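Local coordinates for protein copper-containing nitrite reductase (Hyphomicrobium denitrificans 1NES1, PDB 6TFO) that probably reduces nitrite to nitric oxide at copper centres, taking electrons from a cytochrome c, at residues S104-Y116 against A125-N137. Residues are numbered along the deposited sequence; the frame is centred on the assembly and turned at random.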
# COMPACT_ATOMS: atom_id res chain seq x y z
N SER C 104 0.62 8.60 35.08
CA SER C 104 1.73 9.43 35.60
C SER C 104 2.00 9.09 37.06
O SER C 104 1.21 8.38 37.69
CB SER C 104 1.42 10.88 35.43
OG SER C 104 0.19 11.15 36.07
N PHE C 105 3.11 9.61 37.56
CA PHE C 105 3.61 9.35 38.92
C PHE C 105 4.79 10.29 39.13
O PHE C 105 5.29 10.84 38.12
CB PHE C 105 3.99 7.87 39.08
CG PHE C 105 5.11 7.42 38.18
CD1 PHE C 105 4.85 6.94 36.90
CD2 PHE C 105 6.43 7.46 38.61
CE1 PHE C 105 5.89 6.54 36.07
CE2 PHE C 105 7.48 7.06 37.78
CZ PHE C 105 7.20 6.60 36.51
N ILE C 106 5.19 10.45 40.39
CA ILE C 106 6.38 11.26 40.78
C ILE C 106 7.55 10.30 40.95
O ILE C 106 7.41 9.38 41.76
CB ILE C 106 6.10 12.07 42.06
CG1 ILE C 106 4.83 12.92 41.92
CG2 ILE C 106 7.32 12.91 42.41
CD1 ILE C 106 4.70 14.00 42.96
N ALA C 107 8.64 10.53 40.23
CA ALA C 107 9.88 9.72 40.31
C ALA C 107 10.61 10.06 41.62
O ALA C 107 11.68 10.69 41.56
CB ALA C 107 10.73 9.96 39.08
N SER C 108 10.03 9.64 42.75
CA SER C 108 10.46 10.00 44.12
C SER C 108 11.65 9.16 44.59
O SER C 108 12.38 9.64 45.47
CB SER C 108 9.31 9.89 45.07
OG SER C 108 8.57 8.71 44.84
N LYS C 109 11.84 7.95 44.04
CA LYS C 109 12.93 7.01 44.45
C LYS C 109 13.95 6.86 43.31
O LYS C 109 13.54 6.46 42.20
CB LYS C 109 12.34 5.66 44.87
CG LYS C 109 12.43 5.38 46.37
CD LYS C 109 13.85 5.01 46.83
CE LYS C 109 14.24 3.59 46.52
NZ LYS C 109 13.39 2.63 47.27
N VAL C 110 15.23 7.15 43.60
CA VAL C 110 16.39 6.92 42.69
C VAL C 110 16.56 5.41 42.51
O VAL C 110 16.22 4.66 43.45
CB VAL C 110 17.69 7.56 43.24
CG1 VAL C 110 18.95 6.91 42.67
CG2 VAL C 110 17.75 9.05 42.97
N GLY C 111 17.06 5.00 41.34
CA GLY C 111 17.39 3.59 41.05
C GLY C 111 16.85 3.15 39.70
O GLY C 111 16.54 4.02 38.84
N GLN C 112 16.79 1.83 39.50
CA GLN C 112 16.31 1.23 38.23
C GLN C 112 15.08 0.37 38.53
O GLN C 112 15.12 -0.38 39.49
CB GLN C 112 17.41 0.41 37.55
CG GLN C 112 18.72 1.17 37.42
CD GLN C 112 19.43 0.86 36.13
OE1 GLN C 112 20.32 1.59 35.73
NE2 GLN C 112 19.02 -0.20 35.46
N PHE C 113 14.04 0.52 37.72
CA PHE C 113 12.70 -0.08 37.96
C PHE C 113 12.18 -0.61 36.63
O PHE C 113 12.26 0.13 35.65
CB PHE C 113 11.74 0.96 38.56
CG PHE C 113 12.29 1.67 39.77
CD1 PHE C 113 12.16 1.13 41.04
CD2 PHE C 113 12.96 2.87 39.64
CE1 PHE C 113 12.68 1.78 42.15
CE2 PHE C 113 13.48 3.53 40.75
CZ PHE C 113 13.36 2.98 42.00
N ASP C 114 11.72 -1.86 36.60
CA ASP C 114 11.15 -2.49 35.39
C ASP C 114 9.79 -1.88 35.12
O ASP C 114 8.97 -1.83 36.05
CB ASP C 114 11.05 -4.01 35.53
CG ASP C 114 12.38 -4.73 35.32
OD1 ASP C 114 13.38 -4.06 35.02
OD2 ASP C 114 12.39 -5.96 35.48
N TYR C 115 9.59 -1.41 33.89
CA TYR C 115 8.25 -1.29 33.28
C TYR C 115 8.03 -2.55 32.45
O TYR C 115 8.96 -2.94 31.70
CB TYR C 115 8.12 0.01 32.51
CG TYR C 115 8.90 0.16 31.22
CD1 TYR C 115 8.33 -0.21 30.01
CD2 TYR C 115 10.12 0.79 31.21
CE1 TYR C 115 9.00 -0.01 28.81
CE2 TYR C 115 10.81 0.98 30.02
CZ TYR C 115 10.25 0.58 28.82
OH TYR C 115 10.91 0.78 27.65
N TYR C 116 6.86 -3.17 32.58
CA TYR C 116 6.55 -4.46 31.93
C TYR C 116 5.05 -4.59 31.69
O TYR C 116 4.25 -3.87 32.30
CB TYR C 116 7.08 -5.59 32.81
CG TYR C 116 6.32 -5.75 34.09
CD1 TYR C 116 5.19 -6.56 34.15
CD2 TYR C 116 6.70 -5.08 35.24
CE1 TYR C 116 4.47 -6.70 35.32
CE2 TYR C 116 5.99 -5.22 36.43
CZ TYR C 116 4.86 -6.03 36.46
OH TYR C 116 4.15 -6.17 37.61
N ALA C 125 7.73 -12.91 26.91
CA ALA C 125 7.83 -12.77 25.44
C ALA C 125 8.70 -11.57 25.03
O ALA C 125 9.02 -11.47 23.84
CB ALA C 125 6.45 -12.66 24.86
N GLY C 126 9.04 -10.67 25.96
CA GLY C 126 9.97 -9.54 25.75
C GLY C 126 9.45 -8.18 26.20
O GLY C 126 10.23 -7.20 26.09
N MET C 127 8.20 -8.07 26.67
CA MET C 127 7.60 -6.73 26.99
C MET C 127 8.11 -6.26 28.36
O MET C 127 7.44 -6.48 29.39
CB MET C 127 6.07 -6.78 26.96
CG MET C 127 5.54 -7.06 25.59
SD MET C 127 3.84 -6.57 25.37
CE MET C 127 4.01 -4.83 25.03
N GLN C 128 9.29 -5.64 28.37
CA GLN C 128 9.97 -5.20 29.62
C GLN C 128 11.14 -4.27 29.29
O GLN C 128 11.93 -4.61 28.40
CB GLN C 128 10.46 -6.39 30.43
CG GLN C 128 11.51 -6.01 31.45
CD GLN C 128 11.94 -7.17 32.32
OE1 GLN C 128 11.11 -7.90 32.86
NE2 GLN C 128 13.24 -7.29 32.49
N GLY C 129 11.19 -3.11 29.97
CA GLY C 129 12.30 -2.14 29.90
C GLY C 129 12.59 -1.59 31.28
O GLY C 129 11.87 -1.98 32.26
N VAL C 130 13.58 -0.71 31.39
CA VAL C 130 13.94 -0.11 32.71
C VAL C 130 13.62 1.39 32.67
O VAL C 130 13.89 2.08 31.64
CB VAL C 130 15.38 -0.44 33.15
CG1 VAL C 130 15.93 -1.66 32.42
CG2 VAL C 130 16.33 0.73 33.02
N LEU C 131 12.97 1.85 33.74
CA LEU C 131 12.91 3.26 34.18
C LEU C 131 14.17 3.54 35.00
O LEU C 131 14.35 2.85 36.01
CB LEU C 131 11.65 3.45 35.02
CG LEU C 131 11.45 4.84 35.61
CD1 LEU C 131 11.06 5.84 34.52
CD2 LEU C 131 10.40 4.81 36.71
N GLN C 132 15.01 4.48 34.59
CA GLN C 132 16.17 4.89 35.42
C GLN C 132 15.90 6.27 36.02
O GLN C 132 15.82 7.24 35.23
CB GLN C 132 17.50 4.90 34.67
CG GLN C 132 18.61 4.39 35.58
CD GLN C 132 19.99 4.77 35.15
OE1 GLN C 132 20.22 5.26 34.04
NE2 GLN C 132 20.93 4.52 36.06
N VAL C 133 15.77 6.32 37.35
CA VAL C 133 15.62 7.55 38.16
C VAL C 133 16.99 7.92 38.75
O VAL C 133 17.49 7.18 39.62
CB VAL C 133 14.56 7.35 39.26
CG1 VAL C 133 14.26 8.65 39.98
CG2 VAL C 133 13.28 6.75 38.70
N VAL C 134 17.55 9.03 38.28
CA VAL C 134 18.94 9.50 38.53
C VAL C 134 18.88 10.66 39.50
O VAL C 134 17.97 11.49 39.44
CB VAL C 134 19.58 9.91 37.19
CG1 VAL C 134 20.59 11.03 37.33
CG2 VAL C 134 20.19 8.70 36.50
N PRO C 135 19.84 10.78 40.45
CA PRO C 135 19.83 11.89 41.39
C PRO C 135 20.17 13.20 40.65
O PRO C 135 20.73 13.15 39.56
CB PRO C 135 20.90 11.50 42.42
CG PRO C 135 21.85 10.63 41.64
CD PRO C 135 20.96 9.86 40.68
N GLY C 136 19.79 14.33 41.25
CA GLY C 136 20.15 15.66 40.76
C GLY C 136 19.23 16.15 39.65
O GLY C 136 18.44 15.34 39.13
N ASN C 137 19.36 17.42 39.30
CA ASN C 137 18.47 18.15 38.36
C ASN C 137 18.91 17.86 36.93
O ASN C 137 20.11 17.80 36.69
CB ASN C 137 18.49 19.66 38.61
CG ASN C 137 17.80 20.06 39.90
OD1 ASN C 137 17.24 19.24 40.63
ND2 ASN C 137 17.83 21.35 40.18
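Tyr-115 lies against Gly-129 in an antiparallel beta hairpin of the N-terminal cupredoxin domain, strands 111-116 and 128-134. The loop between them carries type 1 copper ligands, among them Met-127. Six backbone hydrogen bonds join Gly-111 to Val-133, Phe-113 to Leu-131 and Tyr-115 to Gly-129. The shortest runs from Leu-131 N to Phe-113 O, 2.7 Å.

CB of Tyr-115 points to the face that also carries Phe-113 and Leu-131. CG sits between the backbone N and the carbonyl carbon (chi1 70°), which turns the ring across Gly-129. CG lies 3.8 Å from Gly-129 O. CD1 and CE1 lie 4.1 and 4.0 Å from Gly-129 N. CD2 and CE2 approach the Gly-129 carbonyl carbon, and CZ is 3.6 Å from Gly-129 CA. That CA makes a CH-pi contact, 3.7 Å from the ring centroid of Tyr-115. Gly-129 has no side chain; the ring lies where one would begin. Leu-131 N lies at the ring edge. OH reaches past the glycine and hydrogen-bonds Pro-58 O. A leucine in place of Tyr-115 would probably leave Gly-129 CA without its aromatic cover and Pro-58 O without this donor.

On that face Leu-131 CD2 meets Phe-105 CZ of the preceding strand at 3.7 Å. On the other face, Asp-114 OD2 forms a salt bridge with Arg-123, which also binds Gln-128 OE1. Farther along, Gln-112 CG packs 3.7 Å from Gln-132 CG.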